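PDB 5LJI: flavodoxin from Streptococcus pneumoniae, which binds flavin mononucleotide and probably uses it to pass electrons, as a low-potential donor, to a number of redox enzymes. Local coordinates for residues V7-T12 and D36-V41; V54-Y59 and K100-F105; G91-D96 and K122-A127. All blocks are in the same frame, centred on the assembly; numbering follows the deposited sequence.

Contact 1: residues V7-T12 and D36-V41; sequences VFASMT and DECTTV. With CA (calcium ion), chain D; FMN (flavin mononucleotide), chain C.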
loop_
_atom_site.group_PDB
_atom_site.type_symbol
_atom_site.label_atom_id
_atom_site.label_comp_id
_atom_site.label_asym_id
_atom_site.label_seq_id
_atom_site.Cartn_x
_atom_site.Cartn_y
_atom_site.Cartn_z
ATOM N N VAL A 7 5.049 -2.839 -0.834
ATOM C CA VAL A 7 5.265 -3.651 0.334
ATOM C C VAL A 7 3.948 -4.082 0.983
ATOM O O VAL A 7 3.098 -3.252 1.273
ATOM C CB VAL A 7 6.168 -2.877 1.352
ATOM C CG1 VAL A 7 6.377 -3.744 2.586
ATOM C CG2 VAL A 7 7.535 -2.501 0.756
ATOM N N PHE A 8 3.760 -5.392 1.202
ATOM C CA PHE A 8 2.522 -5.946 1.704
ATOM C C PHE A 8 2.684 -6.855 2.971
ATOM O O PHE A 8 3.726 -7.459 3.196
ATOM C CB PHE A 8 1.800 -6.710 0.609
ATOM C CG PHE A 8 2.369 -8.080 0.323
ATOM C CD1 PHE A 8 3.453 -8.236 -0.557
ATOM C CD2 PHE A 8 1.875 -9.224 0.978
ATOM C CE1 PHE A 8 4.041 -9.489 -0.756
ATOM C CE2 PHE A 8 2.427 -10.512 0.740
ATOM C CZ PHE A 8 3.520 -10.636 -0.135
ATOM N N ALA A 9 1.622 -6.939 3.764
ATOM C CA ALA A 9 1.475 -7.953 4.811
ATOM C C ALA A 9 0.175 -8.668 4.518
ATOM O O ALA A 9 -0.772 -8.040 4.055
ATOM C CB ALA A 9 1.412 -7.313 6.167
ATOM N N SER A 10 0.181 -9.983 4.661
ATOM C CA SER A 10 -0.998 -10.800 4.420
ATOM C C SER A 10 -0.856 -12.125 5.144
ATOM O O SER A 10 0.136 -12.830 4.970
ATOM C CB SER A 10 -1.186 -11.064 2.929
ATOM O OG SER A 10 -2.436 -11.727 2.707
HETATM N N MSE A 11 -1.855 -12.470 5.942
HETATM C CA MSE A 11 -1.842 -13.712 6.674
HETATM C C MSE A 11 -2.617 -14.755 5.934
HETATM O O MSE A 11 -2.239 -15.895 5.905
HETATM C CB MSE A 11 -2.484 -13.439 8.018
HETATM C CG MSE A 11 -1.980 -14.374 9.103
HETATM SE SE MSE A 11 -2.716 -13.734 10.838
HETATM C CE MSE A 11 -4.635 -14.100 10.535
ATOM N N THR A 12 -3.722 -14.380 5.323
ATOM C CA THR A 12 -4.540 -15.343 4.623
ATOM C C THR A 12 -4.696 -15.004 3.164
ATOM O O THR A 12 -5.572 -15.527 2.514
ATOM C CB THR A 12 -5.935 -15.454 5.293
ATOM O OG1 THR A 12 -6.708 -14.276 5.051
ATOM C CG2 THR A 12 -5.780 -15.647 6.792
ATOM N N ASP A 36 7.297 -6.923 -2.340
ATOM C CA ASP A 36 7.921 -7.617 -1.203
ATOM C C ASP A 36 6.998 -7.722 -0.012
ATOM O O ASP A 36 6.206 -6.803 0.300
ATOM C CB ASP A 36 9.220 -6.892 -0.758
ATOM C CG ASP A 36 10.332 -6.985 -1.804
ATOM O OD1 ASP A 36 11.034 -8.030 -1.856
ATOM O OD2 ASP A 36 10.528 -6.004 -2.584
ATOM N N GLU A 37 7.138 -8.840 0.669
ATOM C CA GLU A 37 6.553 -9.067 1.984
ATOM C C GLU A 37 7.283 -8.136 3.002
ATOM O O GLU A 37 8.498 -8.024 2.927
ATOM C CB GLU A 37 6.710 -10.552 2.278
ATOM C CG GLU A 37 6.899 -10.890 3.755
ATOM C CD GLU A 37 5.646 -10.642 4.550
ATOM O OE1 GLU A 37 4.591 -10.738 3.884
ATOM O OE2 GLU A 37 5.710 -10.400 5.794
ATOM N N CYS A 38 6.542 -7.449 3.900
ATOM C CA CYS A 38 7.097 -6.435 4.812
ATOM C C CYS A 38 8.258 -6.893 5.706
ATOM O O CYS A 38 9.029 -6.067 6.170
ATOM C CB CYS A 38 6.011 -5.817 5.728
ATOM S SG CYS A 38 5.122 -6.974 6.825
ATOM N N THR A 39 8.342 -8.195 5.951
ATOM C CA THR A 39 9.372 -8.788 6.812
ATOM C C THR A 39 10.705 -8.923 6.109
ATOM O O THR A 39 11.716 -9.147 6.743
ATOM C CB THR A 39 8.865 -10.188 7.227
ATOM O OG1 THR A 39 8.101 -10.047 8.430
ATOM C CG2 THR A 39 9.957 -11.236 7.392
ATOM N N THR A 40 10.701 -8.820 4.789
ATOM C CA THR A 40 11.861 -9.163 3.982
ATOM C C THR A 40 12.618 -7.946 3.490
ATOM O O THR A 40 13.571 -8.077 2.727
ATOM C CB THR A 40 11.430 -9.983 2.748
ATOM O OG1 THR A 40 10.591 -9.178 1.871
ATOM C CG2 THR A 40 10.689 -11.254 3.181
ATOM N N VAL A 41 12.212 -6.761 3.909
ATOM C CA VAL A 41 12.624 -5.560 3.212
ATOM C C VAL A 41 12.682 -4.394 4.217
ATOM O O VAL A 41 11.974 -4.413 5.177
ATOM C CB VAL A 41 11.584 -5.340 2.071
ATOM C CG1 VAL A 41 10.810 -4.030 2.197
ATOM C CG2 VAL A 41 12.198 -5.547 0.683
HETATM CA CA CA D . 12.267 -7.134 -3.903
HETATM N N1 FMN C . -10.807 -5.753 9.539
HETATM C C2 FMN C . -10.968 -4.441 9.670
HETATM O O2 FMN C . -11.297 -3.719 8.683
HETATM N N3 FMN C . -10.813 -3.887 10.876
HETATM C C4 FMN C . -10.527 -4.563 12.008
HETATM O O4 FMN C . -10.479 -4.013 13.130
HETATM C C4A FMN C . -10.317 -5.995 11.930
HETATM N N5 FMN C . -10.017 -6.749 12.996
HETATM C C5A FMN C . -9.863 -8.063 12.832
HETATM C C6 FMN C . -9.544 -8.840 13.908
HETATM C C7 FMN C . -9.361 -10.211 13.737
HETATM C C7M FMN C . -9.035 -11.083 14.922
HETATM C C8 FMN C . -9.502 -10.836 12.399
HETATM C C8M FMN C . -9.320 -12.328 12.197
HETATM C C9 FMN C . -9.829 -10.059 11.316
HETATM C C9A FMN C . -9.981 -8.691 11.477
HETATM N N10 FMN C . -10.276 -7.908 10.401
HETATM C C10 FMN C . -10.481 -6.547 10.579
HETATM C "C1'" FMN C . -10.459 -8.431 9.038
HETATM C "C2'" FMN C . -9.137 -8.817 8.328
HETATM O "O2'" FMN C . -8.267 -7.685 8.186
HETATM C "C3'" FMN C . -9.555 -9.432 6.986
HETATM O "O3'" FMN C . -9.882 -10.778 7.376
HETATM C "C4'" FMN C . -8.467 -9.413 5.912
HETATM O "O4'" FMN C . -9.071 -9.903 4.739
HETATM C "C5'" FMN C . -7.239 -10.226 6.264
HETATM O "O5'" FMN C . -6.179 -9.988 5.306
HETATM P P FMN C . -5.219 -11.153 4.771
HETATM O O1P FMN C . -6.131 -12.165 4.096
HETATM O O2P FMN C . -4.438 -11.775 5.913
HETATM O O3P FMN C . -4.325 -10.424 3.694
#
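F8 and E37 meet where strands 3-8 and 32-37, the two parallel strands of the first beta-alpha-beta unit of the flavodoxin fold, come to their C-terminal ends. From CB the F8 side chain leaves at chi1 77°, with CG set between its own backbone N and carbonyl carbon, and this turns the ring toward the neighbouring strand. CD1 comes to 3.2 Å from D36 O, CE1 lies against the D36-E37 peptide, and CZ reaches CA and CB of E37. On the far rim CE2 is 3.8 Å from OE1 of E37, whose carboxylate stands almost perpendicular to the ring. The CA of E37 itself sits over one ring face, 4.1 Å from the centroid, as a CH-pi contact. Two backbone bonds fix the register from either side of E37: F8 N donates to D36 O (3.0 Å) and C38 N donates to F8 O (2.9 Å). On the other face of the sheet V7 CG1 rests on C38 CB, while V7 CG2 and V41 CG1 meet tip to tip at 3.9 Å. Beyond F8 the first strand opens into the phosphate loop, where M11 N and T12 N both point at O2P of the flavin mononucleotide, at 2.7 and 2.8 Å. The second strand carries D36, which grips a calcium ion through both carboxylate oxygens, with D34 as a further ligand. Backbone N-H groups facing the phosphate would offset part of its negative charge.

Contact 2: residues V54-Y59 and K100-F105; sequences VATYTY and KAVDDF. With FMN (flavin mononucleotide), chain C.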
loop_
_atom_site.group_PDB
_atom_site.type_symbol
_atom_site.label_atom_id
_atom_site.label_comp_id
_atom_site.label_asym_id
_atom_site.label_seq_id
_atom_site.Cartn_x
_atom_site.Cartn_y
_atom_site.Cartn_z
ATOM N N VAL A 54 2.000 0.928 0.063
ATOM C CA VAL A 54 1.768 -0.102 1.129
ATOM C C VAL A 54 0.433 -0.789 0.991
ATOM O O VAL A 54 -0.554 -0.168 0.742
ATOM C CB VAL A 54 1.875 0.489 2.537
ATOM C CG1 VAL A 54 1.299 -0.468 3.557
ATOM C CG2 VAL A 54 3.321 0.791 2.842
ATOM N N ALA A 55 0.419 -2.103 1.122
ATOM C CA ALA A 55 -0.803 -2.890 1.034
ATOM C C ALA A 55 -0.946 -3.632 2.338
ATOM O O ALA A 55 -0.030 -4.394 2.712
ATOM C CB ALA A 55 -0.711 -3.825 -0.143
ATOM N N THR A 56 -1.959 -3.287 3.160
ATOM C CA THR A 56 -2.057 -3.876 4.524
ATOM C C THR A 56 -3.416 -4.370 4.849
ATOM O O THR A 56 -4.389 -3.780 4.387
ATOM C CB THR A 56 -2.033 -2.905 5.740
ATOM O OG1 THR A 56 -2.039 -1.515 5.400
ATOM C CG2 THR A 56 -1.131 -3.354 6.792
ATOM N N TYR A 57 -3.500 -5.359 5.740
ATOM C CA TYR A 57 -4.781 -5.697 6.351
ATOM C C TYR A 57 -4.844 -4.979 7.718
ATOM O O TYR A 57 -3.857 -4.359 8.147
ATOM C CB TYR A 57 -5.036 -7.226 6.502
ATOM C CG TYR A 57 -4.047 -8.005 7.348
ATOM C CD1 TYR A 57 -2.788 -8.398 6.840
ATOM C CD2 TYR A 57 -4.348 -8.359 8.662
ATOM C CE1 TYR A 57 -1.866 -9.128 7.655
ATOM C CE2 TYR A 57 -3.449 -9.102 9.431
ATOM C CZ TYR A 57 -2.217 -9.485 8.934
ATOM O OH TYR A 57 -1.338 -10.225 9.747
ATOM N N THR A 58 -6.001 -5.054 8.355
ATOM C CA THR A 58 -6.171 -4.519 9.715
ATOM C C THR A 58 -6.626 -5.587 10.682
ATOM O O THR A 58 -7.338 -6.539 10.343
ATOM C CB THR A 58 -6.795 -3.092 9.826
ATOM O OG1 THR A 58 -7.777 -2.935 10.918
ATOM C CG2 THR A 58 -7.256 -2.516 8.572
ATOM N N TYR A 59 -6.034 -5.535 11.845
ATOM C CA TYR A 59 -6.145 -6.676 12.736
ATOM C C TYR A 59 -6.276 -6.194 14.185
ATOM O O TYR A 59 -5.329 -5.696 14.759
ATOM C CB TYR A 59 -4.905 -7.562 12.557
ATOM C CG TYR A 59 -5.125 -8.984 13.024
ATOM C CD1 TYR A 59 -5.977 -9.846 12.333
ATOM C CD2 TYR A 59 -4.494 -9.463 14.179
ATOM C CE1 TYR A 59 -6.185 -11.149 12.775
ATOM C CE2 TYR A 59 -4.697 -10.760 14.626
ATOM C CZ TYR A 59 -5.545 -11.599 13.925
ATOM O OH TYR A 59 -5.726 -12.909 14.365
ATOM N N LYS A 100 -8.861 0.453 8.876
ATOM C CA LYS A 100 -8.020 1.400 9.637
ATOM C C LYS A 100 -6.537 1.448 9.414
ATOM O O LYS A 100 -5.931 2.539 9.468
ATOM C CB LYS A 100 -8.127 1.069 11.091
ATOM C CG LYS A 100 -9.105 1.913 11.781
ATOM C CD LYS A 100 -8.517 3.235 12.162
ATOM C CE LYS A 100 -9.222 3.632 13.447
ATOM N NZ LYS A 100 -8.301 4.345 14.388
ATOM N N ALA A 101 -5.898 0.296 9.251
ATOM C CA ALA A 101 -4.416 0.308 9.043
ATOM C C ALA A 101 -4.095 1.092 7.787
ATOM O O ALA A 101 -3.040 1.719 7.695
ATOM C CB ALA A 101 -3.755 -1.087 9.048
ATOM N N VAL A 102 -5.013 1.090 6.825
ATOM C CA VAL A 102 -4.845 1.933 5.619
ATOM C C VAL A 102 -4.745 3.444 5.978
ATOM O O VAL A 102 -3.832 4.137 5.539
ATOM C CB VAL A 102 -5.982 1.701 4.586
ATOM C CG1 VAL A 102 -5.923 2.778 3.513
ATOM C CG2 VAL A 102 -5.861 0.311 3.944
ATOM N N ASP A 103 -5.710 3.949 6.748
ATOM C CA ASP A 103 -5.637 5.319 7.262
ATOM C C ASP A 103 -4.383 5.588 8.109
ATOM O O ASP A 103 -3.778 6.677 8.050
ATOM C CB ASP A 103 -6.844 5.612 8.155
ATOM C CG ASP A 103 -8.153 5.575 7.413
ATOM O OD1 ASP A 103 -8.228 5.648 6.161
ATOM O OD2 ASP A 103 -9.153 5.441 8.119
ATOM N N ASP A 104 -3.978 4.621 8.911
ATOM C CA ASP A 104 -2.758 4.799 9.674
ATOM C C ASP A 104 -1.573 4.990 8.750
ATOM O O ASP A 104 -0.761 5.913 8.942
ATOM C CB ASP A 104 -2.504 3.627 10.609
ATOM C CG ASP A 104 -3.626 3.424 11.603
ATOM O OD1 ASP A 104 -4.306 4.403 11.915
ATOM O OD2 ASP A 104 -3.851 2.291 12.096
ATOM N N PHE A 105 -1.422 4.122 7.750
ATOM C CA PHE A 105 -0.256 4.245 6.838
ATOM C C PHE A 105 -0.323 5.534 6.030
ATOM O O PHE A 105 0.697 6.098 5.632
ATOM C CB PHE A 105 -0.115 3.035 5.878
ATOM C CG PHE A 105 0.794 1.966 6.403
ATOM C CD1 PHE A 105 2.190 2.107 6.309
ATOM C CD2 PHE A 105 0.292 0.864 6.996
ATOM C CE1 PHE A 105 3.061 1.155 6.831
ATOM C CE2 PHE A 105 1.161 -0.122 7.525
ATOM C CZ PHE A 105 2.541 0.034 7.463
HETATM N N1 FMN C . -10.807 -5.753 9.539
HETATM C C2 FMN C . -10.968 -4.441 9.670
HETATM O O2 FMN C . -11.297 -3.719 8.683
HETATM N N3 FMN C . -10.813 -3.887 10.876
HETATM C C4 FMN C . -10.527 -4.563 12.008
HETATM O O4 FMN C . -10.479 -4.013 13.130
HETATM C C4A FMN C . -10.317 -5.995 11.930
HETATM N N5 FMN C . -10.017 -6.749 12.996
HETATM C C5A FMN C . -9.863 -8.063 12.832
HETATM C C6 FMN C . -9.544 -8.840 13.908
HETATM C C7 FMN C . -9.361 -10.211 13.737
HETATM C C7M FMN C . -9.035 -11.083 14.922
HETATM C C8 FMN C . -9.502 -10.836 12.399
HETATM C C8M FMN C . -9.320 -12.328 12.197
HETATM C C9 FMN C . -9.829 -10.059 11.316
HETATM C C9A FMN C . -9.981 -8.691 11.477
HETATM N N10 FMN C . -10.276 -7.908 10.401
HETATM C C10 FMN C . -10.481 -6.547 10.579
HETATM C "C1'" FMN C . -10.459 -8.431 9.038
HETATM C "C2'" FMN C . -9.137 -8.817 8.328
HETATM O "O2'" FMN C . -8.267 -7.685 8.186
HETATM C "C3'" FMN C . -9.555 -9.432 6.986
HETATM O "O3'" FMN C . -9.882 -10.778 7.376
HETATM C "C4'" FMN C . -8.467 -9.413 5.912
HETATM O "O4'" FMN C . -9.071 -9.903 4.739
HETATM C "C5'" FMN C . -7.239 -10.226 6.264
HETATM O "O5'" FMN C . -6.179 -9.988 5.306
HETATM P P FMN C . -5.219 -11.153 4.771
HETATM O O1P FMN C . -6.131 -12.165 4.096
HETATM O O2P FMN C . -4.438 -11.775 5.913
HETATM O O3P FMN C . -4.325 -10.424 3.694
#
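In the flavodoxin fold of this protein V54, T56 and T58, on and just beyond the central strand 51-57, pack against A101 and F105 of helix 100-111. The segments run roughly antiparallel, at 145°, with their axes 7.6 Å apart, and no hydrogen bond joins them. V54 CG1 is placed squarely over the centre of the F105 ring, 3.7 Å from its centroid and 8° off the normal, a close CH-pi contact; CG2 touches the CD1-CE1 side of the same ring. T56 follows, its OG1 approaching F105 CD2 at 3.7 Å and its CG2 near CE2. That hydroxyl is buried and has no polar partner in the model. Closer to the flavin, A101 CB touches both Y57 O, at 3.4 Å, and T58 CB, while T58 CG2 lies beside the backbone N of K100 and of A101 in the first turn of the helix. The cofactor is met next to this packing: O2P of the phosphate lies over one face of the Y57 ring, toward its rim, the Y57 OH being held by E67, and the ribityl hydroxyl O2' donates a hydrogen bond of 2.6 Å to T58 O.

Contact 3: residues G91-D96 and K122-A127; sequences GDTFYD and KVDLSA. With FMN (flavin mononucleotide), chain C.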
loop_
_atom_site.group_PDB
_atom_site.type_symbol
_atom_site.label_atom_id
_atom_site.label_comp_id
_atom_site.label_asym_id
_atom_site.label_seq_id
_atom_site.Cartn_x
_atom_site.Cartn_y
_atom_site.Cartn_z
ATOM N N GLY A 91 -9.746 -5.402 4.739
ATOM C CA GLY A 91 -10.314 -5.518 6.071
ATOM C C GLY A 91 -11.643 -6.268 5.946
ATOM O O GLY A 91 -11.810 -7.110 5.047
ATOM N N ASP A 92 -12.563 -5.924 6.839
ATOM C CA ASP A 92 -13.822 -6.628 7.036
ATOM C C ASP A 92 -14.846 -5.619 7.605
ATOM O O ASP A 92 -14.728 -5.144 8.725
ATOM C CB ASP A 92 -13.632 -7.802 8.015
ATOM C CG ASP A 92 -14.890 -8.675 8.151
ATOM O OD1 ASP A 92 -15.985 -8.250 7.752
ATOM O OD2 ASP A 92 -14.747 -9.798 8.662
ATOM N N THR A 93 -15.856 -5.343 6.800
ATOM C CA THR A 93 -16.872 -4.317 7.037
ATOM C C THR A 93 -17.759 -4.622 8.250
ATOM O O THR A 93 -18.599 -3.830 8.649
ATOM C CB THR A 93 -17.691 -4.137 5.732
ATOM O OG1 THR A 93 -18.247 -2.838 5.678
ATOM C CG2 THR A 93 -18.775 -5.196 5.551
ATOM N N PHE A 94 -17.513 -5.772 8.852
ATOM C CA PHE A 94 -18.031 -6.135 10.141
ATOM C C PHE A 94 -17.624 -5.115 11.187
ATOM O O PHE A 94 -18.414 -4.770 12.073
ATOM C CB PHE A 94 -17.483 -7.531 10.463
ATOM C CG PHE A 94 -17.952 -8.126 11.758
ATOM C CD1 PHE A 94 -19.286 -8.043 12.166
ATOM C CD2 PHE A 94 -17.059 -8.844 12.548
ATOM C CE1 PHE A 94 -19.700 -8.626 13.363
ATOM C CE2 PHE A 94 -17.462 -9.425 13.730
ATOM C CZ PHE A 94 -18.787 -9.333 14.130
ATOM N N TYR A 95 -16.377 -4.668 11.077
ATOM C CA TYR A 95 -15.785 -3.664 11.979
ATOM C C TYR A 95 -16.145 -2.233 11.523
ATOM O O TYR A 95 -16.199 -1.931 10.322
ATOM C CB TYR A 95 -14.261 -3.884 12.055
ATOM C CG TYR A 95 -13.913 -5.318 12.421
ATOM C CD1 TYR A 95 -13.716 -6.304 11.428
ATOM C CD2 TYR A 95 -13.855 -5.711 13.727
ATOM C CE1 TYR A 95 -13.446 -7.629 11.761
ATOM C CE2 TYR A 95 -13.574 -7.026 14.068
ATOM C CZ TYR A 95 -13.398 -7.978 13.078
ATOM O OH TYR A 95 -13.129 -9.262 13.428
ATOM N N ASP A 96 -16.416 -1.349 12.486
ATOM C CA ASP A 96 -16.513 0.094 12.176
ATOM C C ASP A 96 -15.132 0.612 11.876
ATOM O O ASP A 96 -15.015 1.586 11.141
ATOM C CB ASP A 96 -17.140 0.932 13.311
ATOM C CG ASP A 96 -16.539 0.624 14.673
ATOM O OD1 ASP A 96 -16.813 -0.494 15.164
ATOM O OD2 ASP A 96 -15.852 1.493 15.259
ATOM N N LYS A 122 -9.770 0.729 0.087
ATOM C CA LYS A 122 -10.069 -0.175 1.166
ATOM C C LYS A 122 -10.904 -1.267 0.588
ATOM O O LYS A 122 -11.885 -0.995 -0.142
ATOM C CB LYS A 122 -10.839 0.593 2.242
ATOM C CG LYS A 122 -10.071 1.808 2.742
ATOM C CD LYS A 122 -10.773 2.493 3.936
ATOM C CE LYS A 122 -9.880 3.605 4.473
ATOM N NZ LYS A 122 -10.427 4.216 5.720
ATOM N N VAL A 123 -10.516 -2.517 0.865
ATOM C CA VAL A 123 -11.260 -3.642 0.334
ATOM C C VAL A 123 -11.827 -4.484 1.463
ATOM O O VAL A 123 -11.160 -4.785 2.486
ATOM C CB VAL A 123 -10.394 -4.531 -0.617
ATOM C CG1 VAL A 123 -11.190 -5.739 -1.087
ATOM C CG2 VAL A 123 -9.889 -3.711 -1.796
ATOM N N ASP A 124 -13.078 -4.876 1.252
ATOM C CA ASP A 124 -13.812 -5.659 2.215
ATOM C C ASP A 124 -13.444 -7.114 1.900
ATOM O O ASP A 124 -13.862 -7.626 0.927
ATOM C CB ASP A 124 -15.325 -5.439 2.017
ATOM C CG ASP A 124 -16.181 -6.046 3.145
ATOM O OD1 ASP A 124 -15.651 -6.438 4.208
ATOM O OD2 ASP A 124 -17.416 -6.110 2.935
ATOM N N LEU A 125 -12.684 -7.732 2.792
ATOM C CA LEU A 125 -12.251 -9.120 2.640
ATOM C C LEU A 125 -11.588 -9.382 1.280
ATOM O O LEU A 125 -10.578 -8.720 0.952
ATOM C CB LEU A 125 -13.386 -10.100 2.988
ATOM C CG LEU A 125 -13.740 -9.998 4.482
ATOM C CD1 LEU A 125 -15.096 -10.646 4.749
ATOM C CD2 LEU A 125 -12.705 -10.646 5.371
ATOM N N SER A 126 -12.081 -10.342 0.521
ATOM C CA SER A 126 -11.490 -10.670 -0.761
ATOM C C SER A 126 -11.950 -9.683 -1.791
ATOM O O SER A 126 -13.070 -9.178 -1.735
ATOM C CB SER A 126 -11.913 -12.062 -1.289
ATOM O OG SER A 126 -12.097 -13.013 -0.252
ATOM N N ALA A 127 -11.117 -9.467 -2.806
ATOM C CA ALA A 127 -11.489 -8.522 -3.849
ATOM C C ALA A 127 -12.461 -9.108 -4.869
ATOM O O ALA A 127 -12.338 -10.262 -5.279
ATOM C CB ALA A 127 -10.244 -8.059 -4.578
HETATM N N1 FMN C . -10.807 -5.753 9.539
HETATM C C2 FMN C . -10.968 -4.441 9.670
HETATM O O2 FMN C . -11.297 -3.719 8.683
HETATM N N3 FMN C . -10.813 -3.887 10.876
HETATM C C4 FMN C . -10.527 -4.563 12.008
HETATM O O4 FMN C . -10.479 -4.013 13.130
HETATM C C4A FMN C . -10.317 -5.995 11.930
HETATM N N5 FMN C . -10.017 -6.749 12.996
HETATM C C5A FMN C . -9.863 -8.063 12.832
HETATM C C6 FMN C . -9.544 -8.840 13.908
HETATM C C7 FMN C . -9.361 -10.211 13.737
HETATM C C7M FMN C . -9.035 -11.083 14.922
HETATM C C8 FMN C . -9.502 -10.836 12.399
HETATM C C8M FMN C . -9.320 -12.328 12.197
HETATM C C9 FMN C . -9.829 -10.059 11.316
HETATM C C9A FMN C . -9.981 -8.691 11.477
HETATM N N10 FMN C . -10.276 -7.908 10.401
HETATM C C10 FMN C . -10.481 -6.547 10.579
HETATM C "C1'" FMN C . -10.459 -8.431 9.038
HETATM C "C2'" FMN C . -9.137 -8.817 8.328
HETATM O "O2'" FMN C . -8.267 -7.685 8.186
HETATM C "C3'" FMN C . -9.555 -9.432 6.986
HETATM O "O3'" FMN C . -9.882 -10.778 7.376
HETATM C "C4'" FMN C . -8.467 -9.413 5.912
HETATM O "O4'" FMN C . -9.071 -9.903 4.739
HETATM C "C5'" FMN C . -7.239 -10.226 6.264
HETATM O "O5'" FMN C . -6.179 -9.988 5.306
HETATM P P FMN C . -5.219 -11.153 4.771
HETATM O O1P FMN C . -6.131 -12.165 4.096
HETATM O O2P FMN C . -4.438 -11.775 5.913
HETATM O O3P FMN C . -4.325 -10.424 3.694
#
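With chi1 at -170°, D124 carries its carboxylate off the end of strand 115-124 toward the turn at D92-T93; D92 has a similar extended torsion (chi1 -174°), which lays its own carboxylate alongside L125. D124 OD1 accepts from T93 N at 2.8 Å, the N-H arriving from above the carboxylate plane and not within it, and OD2 rests against T93 CB and CG2. D92 OD1 takes F94 N two residues on, which makes an Asx turn at the bend of the loop. The carboxyl carbon of D92 touches CD1 of L125 at 3.9 Å, the two side chains lying side by side and pointing the same way. Behind them the backbones pair as parallel strands: G91 N donates to V123 O at 2.7 Å, nearly straight, and L125 N returns a bond to G91 O, modelled so short that its exact length is doubtful. The same loop lines the flavin pocket. G91, having no side chain, brings its CA to 3.3 Å from the flavin carbonyl O2, and D92 N donates to that oxygen at 3.1 Å. The Y95 ring lies over the isoalloxazine, with C4A 3.4 Å above its ring centre, while the F94 ring reaches its other face near the rim. L125 CD2 also lines the pocket, near the ribityl O3'. The two carboxylates of D92 and D124 stand close, their OD1 atoms 4.0 Å apart, yet each receives a backbone N-H that should ease the repulsion. Negative charge gathered at this end of the flavin would probably disfavour adding an electron to it, in keeping with the low potential expected of a flavodoxin, although the D92 N-H bond to O2 would work the other way.

In the fold
From the N terminus, contact 1 closes first: strand 3-8 leads through helix 14-28 to strand 32-37, the edge of the sheet. It is complete before the chain enters strand 51-57, on the other flank of strand 3-8, where V7 and A9 pair with A55 and join contact 1 to contact 2. Contact 2 stays open through helix 69-75 and strand 84-91 until helix 100-111 arrives. Contact 3 begins inside that span, at 91-96, and ends beyond it at 122-127, on the opposite edge strand, so contacts 2 and 3 cross; a salt bridge from D103 to K122 links them. All three converge on the flavin mononucleotide.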